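Local structure of DUF2666 domain-containing protein (Pyrococcus furiosus, 3V68) at residues E50-N55 with E99-V104; I60-S65 with R107-N112; E68-L73 with S231-K236. The protein is a DUF2666-family protein of uncertain cellular role that probably binds double-stranded DNA. All coordinates share one frame; numbering follows the deposited sequence.

In the fold
All three contacts are apolar and buried, and none has a hydrogen bond across its segments; what differs is the part of the fold each joins. Contact 1 lies about 13 Å from the centre of the chain, contacts 2 and 3 about 16 Å, and charged residues flank each apolar patch. Contacts 1 and 2 fasten helix 91-110 to the chain before and after helix 54-58, inside the first DUF2666 range. Contact 3 brings helix 66-73 of that range against segment 231-236 of the second. Contacts 2 and 3, about 11 Å apart between centres, meet where Ile62 packs on Ala72 and Leu110 on Leu70. Contacts 1 and 3 share an ionic link, Glu99 with Lys236.

Contact 1: residues E50-N55 with E99-V104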
ATOM      1  N   GLU A  50      -6.671 -10.151 -13.766  1.00 17.83           N
ATOM      2  CA  GLU A  50      -6.463 -11.507 -14.286  1.00 18.29           C
ATOM      3  C   GLU A  50      -6.826 -12.564 -13.238  1.00 18.25           C
ATOM      4  O   GLU A  50      -7.242 -13.673 -13.588  1.00 18.60           O
ATOM      5  CB  GLU A  50      -5.008 -11.708 -14.747  1.00 18.62           C
ATOM      6  CG  GLU A  50      -4.554 -10.796 -15.898  1.00 20.22           C
ATOM      7  CD  GLU A  50      -3.037 -10.575 -15.959  1.00 21.57           C
ATOM      8  OE1 GLU A  50      -2.341 -10.725 -14.926  1.00 20.80           O
ATOM      9  OE2 GLU A  50      -2.535 -10.226 -17.051  1.00 23.22           O
ATOM     10  N   LYS A  51      -6.681 -12.209 -11.959  1.00 17.53           N
ATOM     11  CA  LYS A  51      -6.830 -13.161 -10.854  1.00 17.34           C
ATOM     12  C   LYS A  51      -7.891 -12.777  -9.821  1.00 16.91           C
ATOM     13  O   LYS A  51      -8.347 -13.626  -9.051  1.00 17.07           O
ATOM     14  CB  LYS A  51      -5.485 -13.363 -10.138  1.00 17.59           C
ATOM     15  CG  LYS A  51      -4.342 -13.907 -11.009  1.00 18.46           C
ATOM     16  CD  LYS A  51      -4.714 -15.201 -11.721  1.00 19.10           C
ATOM     17  CE  LYS A  51      -5.104 -16.301 -10.745  1.00 20.38           C
ATOM     18  NZ  LYS A  51      -5.265 -17.603 -11.447  1.00 21.23           N
ATOM     19  N   ILE A  52      -8.276 -11.503  -9.802  1.00 16.22           N
ATOM     20  CA  ILE A  52      -9.240 -10.995  -8.825  1.00 15.98           C
ATOM     21  C   ILE A  52     -10.287 -10.148  -9.545  1.00 16.05           C
ATOM     22  O   ILE A  52      -9.946  -9.291 -10.364  1.00 16.31           O
ATOM     23  CB  ILE A  52      -8.540 -10.153  -7.703  1.00 15.55           C
ATOM     24  CG1 ILE A  52      -7.537 -11.007  -6.915  1.00 15.52           C
ATOM     25  CG2 ILE A  52      -9.571  -9.521  -6.746  1.00 15.51           C
ATOM     26  CD1 ILE A  52      -6.505 -10.199  -6.119  1.00 15.80           C
ATOM     27  N   ASP A  53     -11.558 -10.404  -9.252  1.00 16.15           N
ATOM     28  CA  ASP A  53     -12.646  -9.588  -9.776  1.00 16.39           C
ATOM     29  C   ASP A  53     -12.680  -8.297  -8.965  1.00 16.43           C
ATOM     30  O   ASP A  53     -13.367  -8.210  -7.947  1.00 15.96           O
ATOM     31  CB  ASP A  53     -13.975 -10.346  -9.658  1.00 16.34           C
ATOM     32  CG  ASP A  53     -15.170  -9.559 -10.202  1.00 17.34           C
ATOM     33  OD1 ASP A  53     -15.032  -8.366 -10.561  1.00 17.85           O
ATOM     34  OD2 ASP A  53     -16.271 -10.145 -10.259  1.00 17.55           O
ATOM     35  N   VAL A  54     -11.920  -7.300  -9.420  1.00 17.16           N
ATOM     36  CA  VAL A  54     -11.741  -6.059  -8.657  1.00 17.99           C
ATOM     37  C   VAL A  54     -13.014  -5.213  -8.571  1.00 18.30           C
ATOM     38  O   VAL A  54     -13.301  -4.632  -7.526  1.00 17.98           O
ATOM     39  CB  VAL A  54     -10.548  -5.228  -9.181  1.00 18.16           C
ATOM     40  CG1 VAL A  54     -10.419  -3.908  -8.418  1.00 18.49           C
ATOM     41  CG2 VAL A  54      -9.263  -6.036  -9.039  1.00 18.43           C
ATOM     42  N   ASN A  55     -13.783  -5.166  -9.658  1.00 19.15           N
ATOM     43  CA  ASN A  55     -15.069  -4.471  -9.625  1.00 20.13           C
ATOM     44  C   ASN A  55     -15.975  -5.025  -8.527  1.00 19.91           C
ATOM     45  O   ASN A  55     -16.556  -4.266  -7.753  1.00 20.00           O
ATOM     46  CB  ASN A  55     -15.760  -4.529 -10.990  1.00 20.75           C
ATOM     47  CG  ASN A  55     -15.064  -3.671 -12.035  1.00 22.70           C
ATOM     48  OD1 ASN A  55     -14.656  -4.165 -13.086  1.00 25.78           O
ATOM     49  ND2 ASN A  55     -14.922  -2.378 -11.748  1.00 25.63           N
ATOM     50  N   GLU A  99      -5.359 -12.687   0.463  1.00 13.65           N
ATOM     51  CA  GLU A  99      -4.704 -11.699   1.315  1.00 13.91           C
ATOM     52  C   GLU A  99      -4.429 -10.381   0.573  1.00 13.28           C
ATOM     53  O   GLU A  99      -4.595  -9.293   1.140  1.00 13.06           O
ATOM     54  CB  GLU A  99      -3.416 -12.261   1.921  1.00 14.15           C
ATOM     55  CG  GLU A  99      -2.866 -11.396   3.052  1.00 16.52           C
ATOM     56  CD  GLU A  99      -1.578 -11.923   3.658  1.00 19.52           C
ATOM     57  OE1 GLU A  99      -0.975 -12.869   3.105  1.00 20.96           O
ATOM     58  OE2 GLU A  99      -1.169 -11.373   4.702  1.00 21.76           O
ATOM     59  N   VAL A 100      -4.028 -10.490  -0.693  1.00 12.92           N
ATOM     60  CA  VAL A 100      -3.844  -9.323  -1.559  1.00 12.82           C
ATOM     61  C   VAL A 100      -5.156  -8.556  -1.738  1.00 13.02           C
ATOM     62  O   VAL A 100      -5.195  -7.339  -1.542  1.00 12.92           O
ATOM     63  CB  VAL A 100      -3.248  -9.727  -2.930  1.00 12.69           C
ATOM     64  CG1 VAL A 100      -3.294  -8.563  -3.934  1.00 12.90           C
ATOM     65  CG2 VAL A 100      -1.820 -10.213  -2.742  1.00 12.56           C
ATOM     66  N   ALA A 101      -6.221  -9.275  -2.097  1.00 12.83           N
ATOM     67  CA  ALA A 101      -7.548  -8.675  -2.274  1.00 12.81           C
ATOM     68  C   ALA A 101      -8.026  -8.000  -0.995  1.00 12.94           C
ATOM     69  O   ALA A 101      -8.573  -6.894  -1.030  1.00 12.71           O
ATOM     70  CB  ALA A 101      -8.555  -9.727  -2.733  1.00 12.51           C
ATOM     71  N   LYS A 102      -7.797  -8.662   0.137  1.00 12.85           N
ATOM     72  CA  LYS A 102      -8.164  -8.125   1.447  1.00 13.63           C
ATOM     73  C   LYS A 102      -7.441  -6.808   1.737  1.00 13.48           C
ATOM     74  O   LYS A 102      -8.038  -5.881   2.271  1.00 13.43           O
ATOM     75  CB  LYS A 102      -7.859  -9.154   2.534  1.00 13.85           C
ATOM     76  CG  LYS A 102      -8.443  -8.852   3.901  1.00 15.78           C
ATOM     77  CD  LYS A 102      -8.032  -9.955   4.862  1.00 18.74           C
ATOM     78  CE  LYS A 102      -8.301  -9.582   6.301  1.00 20.47           C
ATOM     79  NZ  LYS A 102      -7.869 -10.669   7.225  1.00 20.96           N
ATOM     80  N   ALA A 103      -6.163  -6.724   1.374  1.00 13.14           N
ATOM     81  CA  ALA A 103      -5.388  -5.494   1.563  1.00 12.95           C
ATOM     82  C   ALA A 103      -5.913  -4.348   0.702  1.00 13.20           C
ATOM     83  O   ALA A 103      -5.927  -3.197   1.140  1.00 13.49           O
ATOM     84  CB  ALA A 103      -3.907  -5.730   1.282  1.00 13.14           C
ATOM     85  N   VAL A 104      -6.343  -4.672  -0.518  1.00 13.56           N
ATOM     86  CA  VAL A 104      -6.922  -3.676  -1.423  1.00 13.37           C
ATOM     87  C   VAL A 104      -8.230  -3.152  -0.838  1.00 13.67           C
ATOM     88  O   VAL A 104      -8.446  -1.938  -0.759  1.00 13.90           O
ATOM     89  CB  VAL A 104      -7.143  -4.261  -2.845  1.00 13.35           C
ATOM     90  CG1 VAL A 104      -8.056  -3.369  -3.675  1.00 12.91           C
ATOM     91  CG2 VAL A 104      -5.809  -4.443  -3.545  1.00 13.90           C
TER
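The entry to helix 54-58 packs on the middle of helix 91-110 through one isoleucine, Ile52, set against Val100 and Ala101. Its CD1 methyl does most of the touching, lying 4.0 Å from Ala101 CB and 4.2 Å from Val100 CG1. The second branch meets the same small side chain, with Ile52 CG2 4.1 Å from Ala101 CB, so the alanine methyl is met by both arms of the isoleucine. The first torsion turns that fork toward the helix: CG1 stands anti to the carbonyl carbon (chi1 -61°) and CG2 anti to the backbone N. The nearest CA atoms, those of Ile52 and Ala101, are 7.2 Å apart, a spacing that suits the short alanine side chain. Directly after Ile52 the chain turns into the helix: Asp53 is its N-cap, OD1 accepting a hydrogen bond from Gly56 N, and also the centre of an inverse gamma turn. The charged ends next to Ile52 pair elsewhere. Lys51 NZ forms a salt bridge with Glu88, while both carboxylate oxygens of Glu50 accept backbone N-H groups, from Leu160 and Leu161. Leu57 and Ile82 also pack on Ala101, and Leu244 of helix 241-248 touches Val100.

Contact 2: residues I60-S65 with R107-N112; sequences IKIEGS and REILKN
Ile62, in the loop between helices 54-58 and 66-73, meets Ile109 near the C-terminal end of helix 91-110, and the two side chains cross at about a right angle. The apolar contact is made along both branches. Ile62 CG1 lies 3.8 Å from Ile109 CD1 and equally near Ile109 CG1, while the gamma methyls, Ile62 CG2 and Ile109 CG2, meet at 3.9 Å. Ile109 CD1 also sits 4.0 Å from Ile62 CB, and it comes within 4.3 Å of the loop carbonyl, Ile60 O. A folded end brings this methyl there: chi2 of Ile109 is -59°, and Ile62 is bent likewise at -72°. An alanine in place of Ile109 would take away CG1, CG2 and CD1 together and is likely to open a gap beside Ile62 and to cost it most of its apolar contact with segment 107-112. Beside the pair, Val78 of helix 76-83 packs on Ile62.

No ionic pair crosses the contact; the salt bridge lies within segment 107-112. There Lys111 NZ pairs with Glu108 OE1 at 3.0 Å, meeting the oxygen on its syn side and 21° out of the carboxylate plane. Arg107 turns elsewhere, pairing with Asp238 and giving its NE to Val237 O. With no hydrogen bond across the two segments, the loop is joined to the helix here by shape and apolar burial, so how closely loop and helix approach probably depends on the fit of the two branched side chains.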
ATOM      1  N   ILE A  60     -18.067  -4.494  -2.489  1.00 26.98           N
ATOM      2  CA  ILE A  60     -18.428  -5.081  -1.194  1.00 27.20           C
ATOM      3  C   ILE A  60     -18.808  -3.970  -0.220  1.00 27.56           C
ATOM      4  O   ILE A  60     -18.079  -2.984  -0.072  1.00 27.75           O
ATOM      5  CB  ILE A  60     -17.287  -5.956  -0.604  1.00 27.17           C
ATOM      6  CG1 ILE A  60     -17.045  -7.190  -1.483  1.00 26.93           C
ATOM      7  CG2 ILE A  60     -17.606  -6.381   0.837  1.00 26.85           C
ATOM      8  CD1 ILE A  60     -15.818  -7.997  -1.098  1.00 26.57           C
ATOM      9  N   LYS A  61     -19.959  -4.131   0.428  1.00 27.78           N
ATOM     10  CA  LYS A  61     -20.464  -3.119   1.347  1.00 27.90           C
ATOM     11  C   LYS A  61     -20.024  -3.383   2.778  1.00 27.44           C
ATOM     12  O   LYS A  61     -20.296  -4.445   3.347  1.00 27.69           O
ATOM     13  CB  LYS A  61     -21.990  -2.985   1.237  1.00 28.32           C
ATOM     14  CG  LYS A  61     -22.490  -2.512  -0.139  1.00 29.57           C
ATOM     15  CD  LYS A  61     -22.493  -0.983  -0.303  1.00 31.53           C
ATOM     16  CE  LYS A  61     -21.115  -0.405  -0.637  1.00 32.35           C
ATOM     17  NZ  LYS A  61     -20.545  -0.927  -1.915  1.00 33.29           N
ATOM     18  N   ILE A  62     -19.310  -2.410   3.337  1.00 26.76           N
ATOM     19  CA  ILE A  62     -18.853  -2.456   4.717  1.00 26.11           C
ATOM     20  C   ILE A  62     -19.471  -1.252   5.425  1.00 25.58           C
ATOM     21  O   ILE A  62     -19.040  -0.112   5.232  1.00 25.65           O
ATOM     22  CB  ILE A  62     -17.303  -2.422   4.810  1.00 26.09           C
ATOM     23  CG1 ILE A  62     -16.655  -3.496   3.914  1.00 26.34           C
ATOM     24  CG2 ILE A  62     -16.845  -2.558   6.256  1.00 26.45           C
ATOM     25  CD1 ILE A  62     -16.801  -4.936   4.394  1.00 26.83           C
ATOM     26  N   GLU A  63     -20.490  -1.519   6.236  1.00 24.96           N
ATOM     27  CA  GLU A  63     -21.313  -0.466   6.832  1.00 24.33           C
ATOM     28  C   GLU A  63     -20.896  -0.106   8.257  1.00 23.23           C
ATOM     29  O   GLU A  63     -20.289  -0.916   8.962  1.00 23.04           O
ATOM     30  CB  GLU A  63     -22.787  -0.888   6.833  1.00 24.73           C
ATOM     31  CG  GLU A  63     -23.430  -0.986   5.450  1.00 26.41           C
ATOM     32  CD  GLU A  63     -23.911   0.354   4.916  1.00 27.94           C
ATOM     33  OE1 GLU A  63     -23.954   1.335   5.689  1.00 28.76           O
ATOM     34  OE2 GLU A  63     -24.258   0.426   3.718  1.00 29.67           O
ATOM     35  N   GLY A  64     -21.230   1.118   8.663  1.00 22.11           N
ATOM     36  CA  GLY A  64     -21.157   1.526  10.063  1.00 20.54           C
ATOM     37  C   GLY A  64     -20.006   2.436  10.445  1.00 19.59           C
ATOM     38  O   GLY A  64     -19.346   3.025   9.592  1.00 19.43           O
ATOM     39  N   SER A  65     -19.788   2.554  11.752  1.00 18.49           N
ATOM     40  CA  SER A  65     -18.675   3.319  12.302  1.00 17.95           C
ATOM     41  C   SER A  65     -17.366   2.629  11.943  1.00 17.10           C
ATOM     42  O   SER A  65     -17.374   1.510  11.437  1.00 17.10           O
ATOM     43  CB  SER A  65     -18.799   3.370  13.819  1.00 17.89           C
ATOM     44  OG  SER A  65     -18.708   2.063  14.361  1.00 18.77           O
ATOM     45  N   ARG A 107      -7.657  -0.959   2.419  1.00 13.23           N
ATOM     46  CA  ARG A 107      -7.232   0.400   2.103  1.00 13.48           C
ATOM     47  C   ARG A 107      -8.407   1.258   1.633  1.00 13.70           C
ATOM     48  O   ARG A 107      -8.586   2.371   2.111  1.00 13.63           O
ATOM     49  CB  ARG A 107      -6.123   0.413   1.042  1.00 13.37           C
ATOM     50  CG  ARG A 107      -5.759   1.832   0.541  1.00 13.11           C
ATOM     51  CD  ARG A 107      -4.565   1.845  -0.428  1.00 13.10           C
ATOM     52  NE  ARG A 107      -3.317   1.606   0.288  1.00 14.65           N
ATOM     53  CZ  ARG A 107      -2.396   2.530   0.553  1.00 12.47           C
ATOM     54  NH1 ARG A 107      -2.531   3.780   0.118  1.00 12.51           N
ATOM     55  NH2 ARG A 107      -1.310   2.181   1.227  1.00 12.73           N
ATOM     56  N   GLU A 108      -9.203   0.737   0.703  1.00 14.49           N
ATOM     57  CA  GLU A 108     -10.286   1.530   0.129  1.00 15.60           C
ATOM     58  C   GLU A 108     -11.393   1.817   1.140  1.00 15.73           C
ATOM     59  O   GLU A 108     -11.942   2.921   1.166  1.00 16.13           O
ATOM     60  CB  GLU A 108     -10.833   0.879  -1.146  1.00 15.90           C
ATOM     61  CG  GLU A 108      -9.827   0.844  -2.303  1.00 18.85           C
ATOM     62  CD  GLU A 108      -9.170   2.195  -2.580  1.00 21.71           C
ATOM     63  OE1 GLU A 108      -9.893   3.155  -2.926  1.00 23.89           O
ATOM     64  OE2 GLU A 108      -7.929   2.293  -2.461  1.00 23.03           O
ATOM     65  N   ILE A 109     -11.691   0.838   1.992  1.00 15.54           N
ATOM     66  CA  ILE A 109     -12.735   1.005   3.012  1.00 15.78           C
ATOM     67  C   ILE A 109     -12.315   1.980   4.116  1.00 15.75           C
ATOM     68  O   ILE A 109     -13.145   2.731   4.631  1.00 16.13           O
ATOM     69  CB  ILE A 109     -13.180  -0.359   3.626  1.00 15.70           C
ATOM     70  CG1 ILE A 109     -13.868  -1.251   2.575  1.00 16.31           C
ATOM     71  CG2 ILE A 109     -14.090  -0.158   4.850  1.00 16.07           C
ATOM     72  CD1 ILE A 109     -15.131  -0.657   1.926  1.00 16.56           C
ATOM     73  N   LEU A 110     -11.030   1.985   4.464  1.00 15.53           N
ATOM     74  CA  LEU A 110     -10.572   2.743   5.632  1.00 15.44           C
ATOM     75  C   LEU A 110      -9.887   4.076   5.365  1.00 15.70           C
ATOM     76  O   LEU A 110      -9.680   4.847   6.297  1.00 15.39           O
ATOM     77  CB  LEU A 110      -9.648   1.876   6.494  1.00 15.16           C
ATOM     78  CG  LEU A 110     -10.225   0.577   7.054  1.00 14.55           C
ATOM     79  CD1 LEU A 110      -9.151  -0.129   7.856  1.00 14.76           C
ATOM     80  CD2 LEU A 110     -11.465   0.830   7.905  1.00 16.08           C
ATOM     81  N   LYS A 111      -9.540   4.361   4.110  1.00 16.45           N
ATOM     82  CA  LYS A 111      -8.710   5.538   3.813  1.00 17.03           C
ATOM     83  C   LYS A 111      -9.340   6.886   4.175  1.00 17.35           C
ATOM     84  O   LYS A 111      -8.625   7.852   4.416  1.00 17.12           O
ATOM     85  CB  LYS A 111      -8.199   5.533   2.368  1.00 17.36           C
ATOM     86  CG  LYS A 111      -9.271   5.628   1.306  1.00 18.65           C
ATOM     87  CD  LYS A 111      -8.641   5.667  -0.073  1.00 21.75           C
ATOM     88  CE  LYS A 111      -9.654   6.072  -1.125  1.00 23.33           C
ATOM     89  NZ  LYS A 111      -9.064   6.024  -2.489  1.00 25.68           N
ATOM     90  N   ASN A 112     -10.667   6.944   4.219  1.00 18.05           N
ATOM     91  CA  ASN A 112     -11.345   8.154   4.675  1.00 19.18           C
ATOM     92  C   ASN A 112     -11.690   8.139   6.167  1.00 19.45           C
ATOM     93  O   ASN A 112     -12.205   9.129   6.690  1.00 20.28           O
ATOM     94  CB  ASN A 112     -12.596   8.434   3.829  1.00 19.50           C
ATOM     95  CG  ASN A 112     -12.268   8.713   2.372  1.00 21.15           C
ATOM     96  OD1 ASN A 112     -11.334   9.454   2.057  1.00 23.78           O
ATOM     97  ND2 ASN A 112     -13.050   8.126   1.474  1.00 23.78           N
TER

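Contact 3: residues E68-L73 with S231-K236; sequences EKLKAL and SKLGLK
Leu70 and Leu73, on one flank of helix 66-73, close on Leu233 and Leu235 in the loop after helix 219-231, and the tight part of the contact consists wholly of these four leucines. Leu235 spans two of them: its CD1 lies 3.8 Å from Leu70 CD2, while its other methyl, CD2, comes within 3.9 Å of Leu73 CB. Leu70 and Leu235 cross obliquely; with Leu235 CG anti to the carbonyl carbon (chi1 -66°), its two methyls part toward Leu70 and Leu73. Leu233 CD2 reaches the base of Leu70, 3.8 Å from its CB. A Schellman motif lies between the two loop leucines, consistent with the chain turning there so that both face helix 66-73: Gly234, with phi 77°, is the first residue past the helix to leave helical angles, and its N bonds to Ser231 O in a type I turn. The leucine cluster joins the first DUF2666 range to the second, and Val209 of helix 202-213 and Leu230 of helix 219-231 also pack on Leu70. The solvent side is different in kind. Gly234, Lys236 and Glu68 are exposed, and Lys69 NZ pairs with Glu113. Lys71, whose CB points away from the loop, has a long, weak ion pair with Glu202.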
ATOM      1  N   GLU A  68     -17.163  -0.753  13.596  1.00 15.63           N
ATOM      2  CA  GLU A  68     -18.012  -1.722  12.910  1.00 15.92           C
ATOM      3  C   GLU A  68     -17.387  -2.188  11.596  1.00 15.61           C
ATOM      4  O   GLU A  68     -17.478  -3.366  11.245  1.00 15.78           O
ATOM      5  CB  GLU A  68     -19.406  -1.144  12.670  1.00 16.42           C
ATOM      6  CG  GLU A  68     -20.211  -0.995  13.947  1.00 18.22           C
ATOM      7  CD  GLU A  68     -21.597  -0.434  13.713  1.00 20.94           C
ATOM      8  OE1 GLU A  68     -21.720   0.665  13.132  1.00 21.38           O
ATOM      9  OE2 GLU A  68     -22.569  -1.088  14.140  1.00 23.90           O
ATOM     10  N   LYS A  69     -16.747  -1.261  10.888  1.00 15.36           N
ATOM     11  CA  LYS A  69     -16.062  -1.584   9.640  1.00 15.21           C
ATOM     12  C   LYS A  69     -14.898  -2.539   9.885  1.00 14.96           C
ATOM     13  O   LYS A  69     -14.704  -3.492   9.130  1.00 14.87           O
ATOM     14  CB  LYS A  69     -15.586  -0.318   8.927  1.00 15.39           C
ATOM     15  CG  LYS A  69     -16.715   0.517   8.341  1.00 16.73           C
ATOM     16  CD  LYS A  69     -16.179   1.740   7.630  1.00 19.19           C
ATOM     17  CE  LYS A  69     -17.285   2.481   6.901  1.00 21.17           C
ATOM     18  NZ  LYS A  69     -16.773   3.746   6.304  1.00 22.87           N
ATOM     19  N   LEU A  70     -14.134  -2.280  10.944  1.00 14.69           N
ATOM     20  CA  LEU A  70     -13.022  -3.153  11.322  1.00 14.52           C
ATOM     21  C   LEU A  70     -13.495  -4.568  11.653  1.00 14.72           C
ATOM     22  O   LEU A  70     -12.907  -5.546  11.197  1.00 14.33           O
ATOM     23  CB  LEU A  70     -12.216  -2.551  12.479  1.00 14.37           C
ATOM     24  CG  LEU A  70     -11.466  -1.250  12.179  1.00 14.06           C
ATOM     25  CD1 LEU A  70     -10.810  -0.710  13.435  1.00 13.64           C
ATOM     26  CD2 LEU A  70     -10.429  -1.442  11.084  1.00 14.59           C
ATOM     27  N   LYS A  71     -14.569  -4.671  12.434  1.00 14.87           N
ATOM     28  CA  LYS A  71     -15.168  -5.969  12.735  1.00 15.70           C
ATOM     29  C   LYS A  71     -15.616  -6.685  11.452  1.00 15.43           C
ATOM     30  O   LYS A  71     -15.424  -7.894  11.312  1.00 15.78           O
ATOM     31  CB  LYS A  71     -16.334  -5.811  13.718  1.00 16.08           C
ATOM     32  CG  LYS A  71     -16.973  -7.128  14.177  1.00 17.87           C
ATOM     33  CD  LYS A  71     -16.186  -7.794  15.303  1.00 21.63           C
ATOM     34  CE  LYS A  71     -16.860  -9.069  15.802  1.00 24.01           C
ATOM     35  NZ  LYS A  71     -18.219  -8.828  16.373  1.00 26.28           N
ATOM     36  N   ALA A  72     -16.186  -5.938  10.511  1.00 15.55           N
ATOM     37  CA  ALA A  72     -16.613  -6.517   9.241  1.00 15.31           C
ATOM     38  C   ALA A  72     -15.420  -7.024   8.433  1.00 15.24           C
ATOM     39  O   ALA A  72     -15.463  -8.113   7.879  1.00 15.42           O
ATOM     40  CB  ALA A  72     -17.417  -5.515   8.435  1.00 15.51           C
ATOM     41  N   LEU A  73     -14.345  -6.241   8.391  1.00 15.10           N
ATOM     42  CA  LEU A  73     -13.175  -6.600   7.589  1.00 15.01           C
ATOM     43  C   LEU A  73     -12.468  -7.882   8.042  1.00 15.38           C
ATOM     44  O   LEU A  73     -11.847  -8.572   7.224  1.00 15.34           O
ATOM     45  CB  LEU A  73     -12.184  -5.433   7.527  1.00 14.53           C
ATOM     46  CG  LEU A  73     -12.563  -4.262   6.608  1.00 14.51           C
ATOM     47  CD1 LEU A  73     -11.720  -3.034   6.939  1.00 14.19           C
ATOM     48  CD2 LEU A  73     -12.428  -4.615   5.127  1.00 14.07           C
ATOM     49  N   SER A 231      -2.521  -3.937  12.245  1.00 11.00           N
ATOM     50  CA  SER A 231      -1.792  -5.211  12.262  1.00 11.44           C
ATOM     51  C   SER A 231      -2.255  -6.128  13.397  1.00 11.54           C
ATOM     52  O   SER A 231      -2.203  -7.357  13.268  1.00 12.00           O
ATOM     53  CB  SER A 231      -0.280  -4.975  12.340  1.00 11.58           C
ATOM     54  OG  SER A 231       0.139  -4.756  13.672  1.00 13.48           O
ATOM     55  N   LYS A 232      -2.721  -5.533  14.494  1.00 11.85           N
ATOM     56  CA  LYS A 232      -3.183  -6.308  15.649  1.00 12.01           C
ATOM     57  C   LYS A 232      -4.491  -7.040  15.354  1.00 12.51           C
ATOM     58  O   LYS A 232      -4.850  -7.988  16.052  1.00 12.67           O
ATOM     59  CB  LYS A 232      -3.329  -5.421  16.894  1.00 12.19           C
ATOM     60  CG  LYS A 232      -2.049  -4.731  17.350  1.00 11.64           C
ATOM     61  CD  LYS A 232      -0.898  -5.714  17.573  1.00 12.43           C
ATOM     62  CE  LYS A 232       0.320  -5.017  18.159  1.00 13.14           C
ATOM     63  NZ  LYS A 232       1.553  -5.857  18.034  1.00 15.51           N
ATOM     64  N   LEU A 233      -5.201  -6.573  14.329  1.00 12.18           N
ATOM     65  CA  LEU A 233      -6.418  -7.222  13.843  1.00 12.37           C
ATOM     66  C   LEU A 233      -6.140  -8.140  12.653  1.00 12.48           C
ATOM     67  O   LEU A 233      -7.059  -8.768  12.117  1.00 13.11           O
ATOM     68  CB  LEU A 233      -7.452  -6.165  13.439  1.00 12.44           C
ATOM     69  CG  LEU A 233      -8.290  -5.468  14.516  1.00 12.20           C
ATOM     70  CD1 LEU A 233      -7.461  -4.489  15.335  1.00 13.47           C
ATOM     71  CD2 LEU A 233      -9.457  -4.749  13.859  1.00 14.63           C
ATOM     72  N   GLY A 234      -4.878  -8.211  12.236  1.00 12.52           N
ATOM     73  CA  GLY A 234      -4.480  -8.991  11.065  1.00 12.63           C
ATOM     74  C   GLY A 234      -4.831  -8.293   9.765  1.00 12.35           C
ATOM     75  O   GLY A 234      -4.960  -8.935   8.718  1.00 13.38           O
ATOM     76  N   LEU A 235      -4.995  -6.975   9.833  1.00 12.03           N
ATOM     77  CA  LEU A 235      -5.345  -6.189   8.658  1.00 12.09           C
ATOM     78  C   LEU A 235      -4.138  -5.460   8.092  1.00 12.21           C
ATOM     79  O   LEU A 235      -3.253  -5.032   8.835  1.00 12.72           O
ATOM     80  CB  LEU A 235      -6.450  -5.184   8.997  1.00 11.88           C
ATOM     81  CG  LEU A 235      -7.828  -5.751   9.363  1.00 12.16           C
ATOM     82  CD1 LEU A 235      -8.745  -4.650   9.867  1.00 13.04           C
ATOM     83  CD2 LEU A 235      -8.478  -6.500   8.197  1.00 13.74           C
ATOM     84  N   LYS A 236      -4.114  -5.321   6.767  1.00 12.17           N
ATOM     85  CA  LYS A 236      -3.036  -4.622   6.068  1.00 12.77           C
ATOM     86  C   LYS A 236      -3.624  -3.606   5.114  1.00 12.35           C
ATOM     87  O   LYS A 236      -4.698  -3.831   4.561  1.00 12.34           O
ATOM     88  CB  LYS A 236      -2.186  -5.609   5.267  1.00 13.17           C
ATOM     89  CG  LYS A 236      -1.396  -6.598   6.098  1.00 15.84           C
ATOM     90  CD  LYS A 236      -0.726  -7.613   5.194  1.00 19.92           C
ATOM     91  CE  LYS A 236       0.265  -8.475   5.955  1.00 22.20           C
ATOM     92  NZ  LYS A 236       1.018  -9.372   5.032  1.00 24.81           N
TER